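Local coordinates for putative periplasmic or exported protein (PDB 4GQZ) that probably binds copper in the bacterial periplasm and contributes to copper resistance, and assembles as a V-shaped dimer, at residues Ala3-Ala8 with Gln54-Pro59; Thr96-Asp101 with Thr131-Tyr136. One frame throughout, in Å; residues are numbered along the deposited sequence.

Interaction 1: residues Ala3-Ala8 with Gln54-Pro59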
loop_
_atom_site.group_PDB
_atom_site.type_symbol
_atom_site.label_atom_id
_atom_site.label_comp_id
_atom_site.label_asym_id
_atom_site.label_seq_id
_atom_site.Cartn_x
_atom_site.Cartn_y
_atom_site.Cartn_z
ATOM N N ALA B 3 -22.144 3.755 -5.160
ATOM C CA ALA B 3 -20.941 2.947 -5.454
ATOM C C ALA B 3 -20.488 3.098 -6.898
ATOM O O ALA B 3 -21.284 2.946 -7.823
ATOM C CB ALA B 3 -21.184 1.466 -5.146
ATOM N N SER B 4 -19.205 3.390 -7.088
ATOM C CA SER B 4 -18.635 3.480 -8.431
ATOM C C SER B 4 -18.546 2.117 -9.121
ATOM O O SER B 4 -18.626 1.070 -8.466
ATOM C CB SER B 4 -17.245 4.094 -8.364
ATOM O OG SER B 4 -16.379 3.298 -7.569
ATOM N N SER B 5 -18.377 2.127 -10.444
ATOM C CA SER B 5 -18.097 0.902 -11.185
ATOM C C SER B 5 -16.830 0.249 -10.657
ATOM O O SER B 5 -16.728 -0.982 -10.593
ATOM C CB SER B 5 -17.939 1.196 -12.684
ATOM O OG SER B 5 -19.160 1.625 -13.251
ATOM N N GLU B 6 -15.862 1.084 -10.284
ATOM C CA GLU B 6 -14.599 0.611 -9.736
ATOM C C GLU B 6 -14.829 -0.150 -8.448
ATOM O O GLU B 6 -14.314 -1.265 -8.267
ATOM C CB GLU B 6 -13.631 1.789 -9.509
ATOM C CG GLU B 6 -12.302 1.399 -8.829
ATOM C CD GLU B 6 -12.323 1.620 -7.318
ATOM O OE1 GLU B 6 -13.060 2.521 -6.863
ATOM O OE2 GLU B 6 -11.593 0.899 -6.587
ATOM N N SER B 7 -15.604 0.441 -7.547
ATOM C CA SER B 7 -15.899 -0.230 -6.278
ATOM C C SER B 7 -16.647 -1.534 -6.513
ATOM O O SER B 7 -16.358 -2.553 -5.888
ATOM C CB SER B 7 -16.714 0.680 -5.364
ATOM O OG SER B 7 -15.915 1.749 -4.903
ATOM N N ALA B 8 -17.596 -1.507 -7.438
ATOM C CA ALA B 8 -18.353 -2.716 -7.742
ATOM C C ALA B 8 -17.474 -3.812 -8.366
ATOM O O ALA B 8 -17.657 -4.994 -8.063
ATOM C CB ALA B 8 -19.554 -2.397 -8.625
ATOM N N GLN B 54 -13.040 -0.199 -20.117
ATOM C CA GLN B 54 -12.894 0.724 -18.987
ATOM C C GLN B 54 -11.845 0.281 -17.962
ATOM O O GLN B 54 -11.830 -0.874 -17.545
ATOM C CB GLN B 54 -14.252 0.861 -18.303
ATOM C CG GLN B 54 -14.320 1.911 -17.235
ATOM C CD GLN B 54 -15.720 2.472 -17.065
ATOM O OE1 GLN B 54 -16.517 1.964 -16.268
ATOM N NE2 GLN B 54 -16.028 3.528 -17.817
ATOM N N ILE B 55 -11.001 1.214 -17.533
ATOM C CA ILE B 55 -9.847 0.884 -16.709
ATOM C C ILE B 55 -9.895 1.537 -15.341
ATOM O O ILE B 55 -10.154 2.736 -15.226
ATOM C CB ILE B 55 -8.547 1.332 -17.403
ATOM C CG1 ILE B 55 -8.527 0.823 -18.845
ATOM C CG2 ILE B 55 -7.322 0.848 -16.629
ATOM C CD1 ILE B 55 -8.016 1.853 -19.856
ATOM N N TYR B 56 -9.618 0.751 -14.305
ATOM C CA TYR B 56 -9.583 1.260 -12.941
ATOM C C TYR B 56 -8.144 1.234 -12.499
ATOM O O TYR B 56 -7.400 0.344 -12.910
ATOM C CB TYR B 56 -10.426 0.375 -12.021
ATOM C CG TYR B 56 -11.815 0.110 -12.576
ATOM C CD1 TYR B 56 -12.690 1.153 -12.828
ATOM C CD2 TYR B 56 -12.240 -1.190 -12.848
ATOM C CE1 TYR B 56 -13.970 0.915 -13.355
ATOM C CE2 TYR B 56 -13.507 -1.442 -13.367
ATOM C CZ TYR B 56 -14.361 -0.380 -13.615
ATOM O OH TYR B 56 -15.604 -0.639 -14.132
ATOM N N THR B 57 -7.743 2.207 -11.681
ATOM C CA THR B 57 -6.364 2.276 -11.194
ATOM C C THR B 57 -6.283 2.352 -9.679
ATOM O O THR B 57 -6.839 3.266 -9.059
ATOM C CB THR B 57 -5.594 3.479 -11.775
ATOM O OG1 THR B 57 -6.293 4.693 -11.467
ATOM C CG2 THR B 57 -5.444 3.346 -13.284
ATOM N N LEU B 58 -5.582 1.393 -9.082
ATOM C CA LEU B 58 -5.420 1.361 -7.640
ATOM C C LEU B 58 -3.964 1.668 -7.325
ATOM O O LEU B 58 -3.065 0.965 -7.788
ATOM C CB LEU B 58 -5.788 -0.013 -7.089
ATOM C CG LEU B 58 -7.156 -0.600 -7.431
ATOM C CD1 LEU B 58 -7.355 -1.948 -6.736
ATOM C CD2 LEU B 58 -8.284 0.360 -7.088
ATOM N N PRO B 59 -3.722 2.732 -6.554
ATOM C CA PRO B 59 -2.343 3.076 -6.177
ATOM C C PRO B 59 -1.714 1.979 -5.336
ATOM O O PRO B 59 -2.401 1.373 -4.491
ATOM C CB PRO B 59 -2.515 4.340 -5.330
ATOM C CG PRO B 59 -3.850 4.919 -5.768
ATOM C CD PRO B 59 -4.704 3.718 -6.064
#
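E6, in the first turn of helix 5-12, lies over the aromatic ring of Y56 on strand 55-59. Its CA stands over one face of that ring, 3.8 Å from the centroid and 16° off the ring normal, a CH-pi contact displaced toward the rim. CB of E6 follows at 3.5 Å from CD1 of Y56, and CG passes above the root of the ring, so backbone and aliphatic stem of the glutamate together run along the aromatic surface. Because CG is anti to the backbone N (chi1 176°) and the chain then bends at CG, the carboxylate is carried past the ring toward L58, where OE2 of E6 comes to 3.4 Å from CD2 of L58. The carboxylate plane is turned 66° from the ring plane. At the far end of the tyrosine, OH of Y56 lies 3.3 Å from CB of S5, while the amide oxygen of Q54 borders the same serine more loosely. The helix start is fixed by S4, the N-cap, whose OG accepts from N of S7 at 3.0 Å.

F9, farther along the helix, also meets the Y56 ring, the two planes inclined to each other. The second subunit supplies the main polar partners: its T57 N donates to E6 OE1, and its I55 O is hydrogen-bonded to S4 OG, and the same two bonds recur with the subunits exchanged.

No hydrogen bond joins 3-8 to 54-59. Within the subunit the helix is held against the strand by van der Waals and CH-pi contacts, whereas the polar ends of S4 and E6 are used at the dimer interface, so the residues that pack within the subunit probably also help to hold the dimer together.

Interaction 2: residues Thr96-Asp101 with Thr131-Tyr136; sequences TVKVTD and TLEVSY
With CG anti to the backbone N in both K98 (chi1 -176°) and E133 (chi1 -179°), the two long side chains rise from the same face of an antiparallel beta-sheet, in which strands 94-101 and 129-136 are neighbours. The lysine then bends at chi3, whereas the glutamate stays extended; NZ of K98 reaches OE1 of E133 only at 3.9 Å, a long salt bridge, and CE of K98 is about equally near that oxygen. Below this pair the backbones are joined by two nearly straight bonds, E133 N to K98 O at 2.8 Å and K98 N to E133 O. T96 with S135 and T100 with T131 are the other hydrogen-bonded pairs, their side chains on the same face as K98 and E133.

V97, V99, L132 and V134 occupy the other face. CD1 of L132 touches two valines of the opposite strand, its direct partner V99 (CG2, 3.6 Å) and the diagonal V97 (CG1, 3.7 Å). F68 of strand 63-68 packs on V97, L132 and V134, and I145 of strand 139-146 on V99 and L132, so this face turns into the buried interior.

On the polar face a water joins the side chain of T100 to the opposite backbone: it is hydrogen-bonded to OG1 of T100 at 3.0 Å and donates to O of T131 at 3.1 Å.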
loop_
_atom_site.group_PDB
_atom_site.type_symbol
_atom_site.label_atom_id
_atom_site.label_comp_id
_atom_site.label_asym_id
_atom_site.label_seq_id
_atom_site.Cartn_x
_atom_site.Cartn_y
_atom_site.Cartn_z
ATOM N N THR B 96 15.451 -20.807 -5.317
ATOM C CA THR B 96 16.084 -20.030 -4.260
ATOM C C THR B 96 16.269 -18.596 -4.759
ATOM O O THR B 96 16.821 -18.368 -5.838
ATOM C CB THR B 96 17.431 -20.634 -3.836
ATOM O OG1 THR B 96 17.209 -21.943 -3.298
ATOM C CG2 THR B 96 18.077 -19.781 -2.765
ATOM N N VAL B 97 15.796 -17.630 -3.978
ATOM C CA VAL B 97 15.736 -16.245 -4.434
ATOM C C VAL B 97 16.531 -15.343 -3.494
ATOM O O VAL B 97 16.306 -15.360 -2.279
ATOM C CB VAL B 97 14.269 -15.758 -4.494
ATOM C CG1 VAL B 97 14.189 -14.271 -4.882
ATOM C CG2 VAL B 97 13.445 -16.629 -5.472
ATOM N N LYS B 98 17.465 -14.569 -4.044
ATOM C CA LYS B 98 18.209 -13.613 -3.227
ATOM C C LYS B 98 18.193 -12.228 -3.841
ATOM O O LYS B 98 18.530 -12.061 -5.011
ATOM C CB LYS B 98 19.665 -14.050 -3.023
ATOM C CG LYS B 98 20.432 -13.102 -2.097
ATOM C CD LYS B 98 21.809 -13.647 -1.689
ATOM C CE LYS B 98 22.750 -13.742 -2.869
ATOM N NZ LYS B 98 24.028 -14.391 -2.464
ATOM N N VAL B 99 17.800 -11.231 -3.056
ATOM C CA VAL B 99 17.889 -9.856 -3.517
ATOM C C VAL B 99 18.810 -9.081 -2.595
ATOM O O VAL B 99 18.615 -9.082 -1.374
ATOM C CB VAL B 99 16.522 -9.173 -3.556
ATOM C CG1 VAL B 99 16.690 -7.673 -3.829
ATOM C CG2 VAL B 99 15.656 -9.812 -4.621
ATOM N N THR B 100 19.813 -8.431 -3.180
ATOM C CA THR B 100 20.807 -7.687 -2.420
ATOM C C THR B 100 20.878 -6.256 -2.946
ATOM O O THR B 100 20.855 -6.047 -4.154
ATOM C CB THR B 100 22.213 -8.361 -2.518
ATOM O OG1 THR B 100 22.615 -8.464 -3.891
ATOM C CG2 THR B 100 22.179 -9.755 -1.938
ATOM N N ASP B 101 20.967 -5.265 -2.061
ATOM C CA ASP B 101 20.996 -3.874 -2.534
ATOM C C ASP B 101 22.416 -3.392 -2.868
ATOM O O ASP B 101 23.378 -4.146 -2.716
ATOM C CB ASP B 101 20.252 -2.919 -1.583
ATOM C CG ASP B 101 20.963 -2.698 -0.239
ATOM O OD1 ASP B 101 22.158 -3.031 -0.093
ATOM O OD2 ASP B 101 20.303 -2.159 0.685
ATOM N N THR B 131 20.722 -6.323 -7.048
ATOM C CA THR B 131 20.849 -7.514 -7.877
ATOM C C THR B 131 19.876 -8.558 -7.386
ATOM O O THR B 131 19.721 -8.752 -6.180
ATOM C CB THR B 131 22.279 -8.098 -7.825
ATOM O OG1 THR B 131 23.214 -7.114 -8.281
ATOM C CG2 THR B 131 22.406 -9.348 -8.717
ATOM N N LEU B 132 19.212 -9.224 -8.323
ATOM C CA LEU B 132 18.399 -10.391 -8.003
ATOM C C LEU B 132 19.144 -11.622 -8.509
ATOM O O LEU B 132 19.614 -11.636 -9.650
ATOM C CB LEU B 132 17.039 -10.308 -8.702
ATOM C CG LEU B 132 16.291 -11.645 -8.794
ATOM C CD1 LEU B 132 15.831 -12.098 -7.427
ATOM C CD2 LEU B 132 15.117 -11.595 -9.760
ATOM N N GLU B 133 19.280 -12.641 -7.664
ATOM C CA GLU B 133 19.835 -13.914 -8.121
ATOM C C GLU B 133 18.815 -14.990 -7.867
ATOM O O GLU B 133 18.147 -14.993 -6.829
ATOM C CB GLU B 133 21.147 -14.268 -7.417
ATOM C CG GLU B 133 21.744 -15.590 -7.930
ATOM C CD GLU B 133 22.994 -16.025 -7.177
ATOM O OE1 GLU B 133 23.381 -15.331 -6.216
ATOM O OE2 GLU B 133 23.582 -17.067 -7.553
ATOM N N VAL B 134 18.666 -15.888 -8.834
ATOM C CA VAL B 134 17.728 -16.987 -8.717
ATOM C C VAL B 134 18.506 -18.270 -8.972
ATOM O O VAL B 134 19.451 -18.285 -9.769
ATOM C CB VAL B 134 16.568 -16.835 -9.733
ATOM C CG1 VAL B 134 15.622 -18.022 -9.656
ATOM C CG2 VAL B 134 15.816 -15.555 -9.465
ATOM N N SER B 135 18.160 -19.338 -8.263
ATOM C CA SER B 135 18.849 -20.597 -8.506
ATOM C C SER B 135 17.873 -21.767 -8.476
ATOM O O SER B 135 16.906 -21.763 -7.708
ATOM C CB SER B 135 20.018 -20.790 -7.531
ATOM O OG SER B 135 19.583 -21.354 -6.313
ATOM N N TYR B 136 18.117 -22.748 -9.340
ATOM C CA TYR B 136 17.239 -23.909 -9.492
ATOM C C TYR B 136 18.071 -25.107 -9.921
ATOM O O TYR B 136 18.763 -25.031 -10.927
ATOM C CB TYR B 136 16.184 -23.618 -10.561
ATOM C CG TYR B 136 15.368 -24.820 -10.983
ATOM C CD1 TYR B 136 14.385 -25.341 -10.148
ATOM C CD2 TYR B 136 15.577 -25.432 -12.217
ATOM C CE1 TYR B 136 13.630 -26.437 -10.528
ATOM C CE2 TYR B 136 14.826 -26.526 -12.610
ATOM C CZ TYR B 136 13.854 -27.023 -11.761
ATOM O OH TYR B 136 13.102 -28.112 -12.142
HETATM O O HOH W 1 21.537 -10.987 -5.069
#

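Overall arrangement
Interactions 1 and 2 lie on opposite sides of the chain's centre, with their own centres 35 Å apart and their nearest atoms about 21 Å apart; they do not touch. They follow in series along the chain. Interaction 1 sets the N-terminal helix against a strand that is outermost, within this chain, in the sheet formed by 39-42, 46-50, 55-59 and 81-82, and its residues also meet the second subunit. Interaction 2 belongs to a separate antiparallel sheet, and no other chain of the assembly touches its segments. One contact thus serves the dimer interface, while the other pairs two strands inside one subunit.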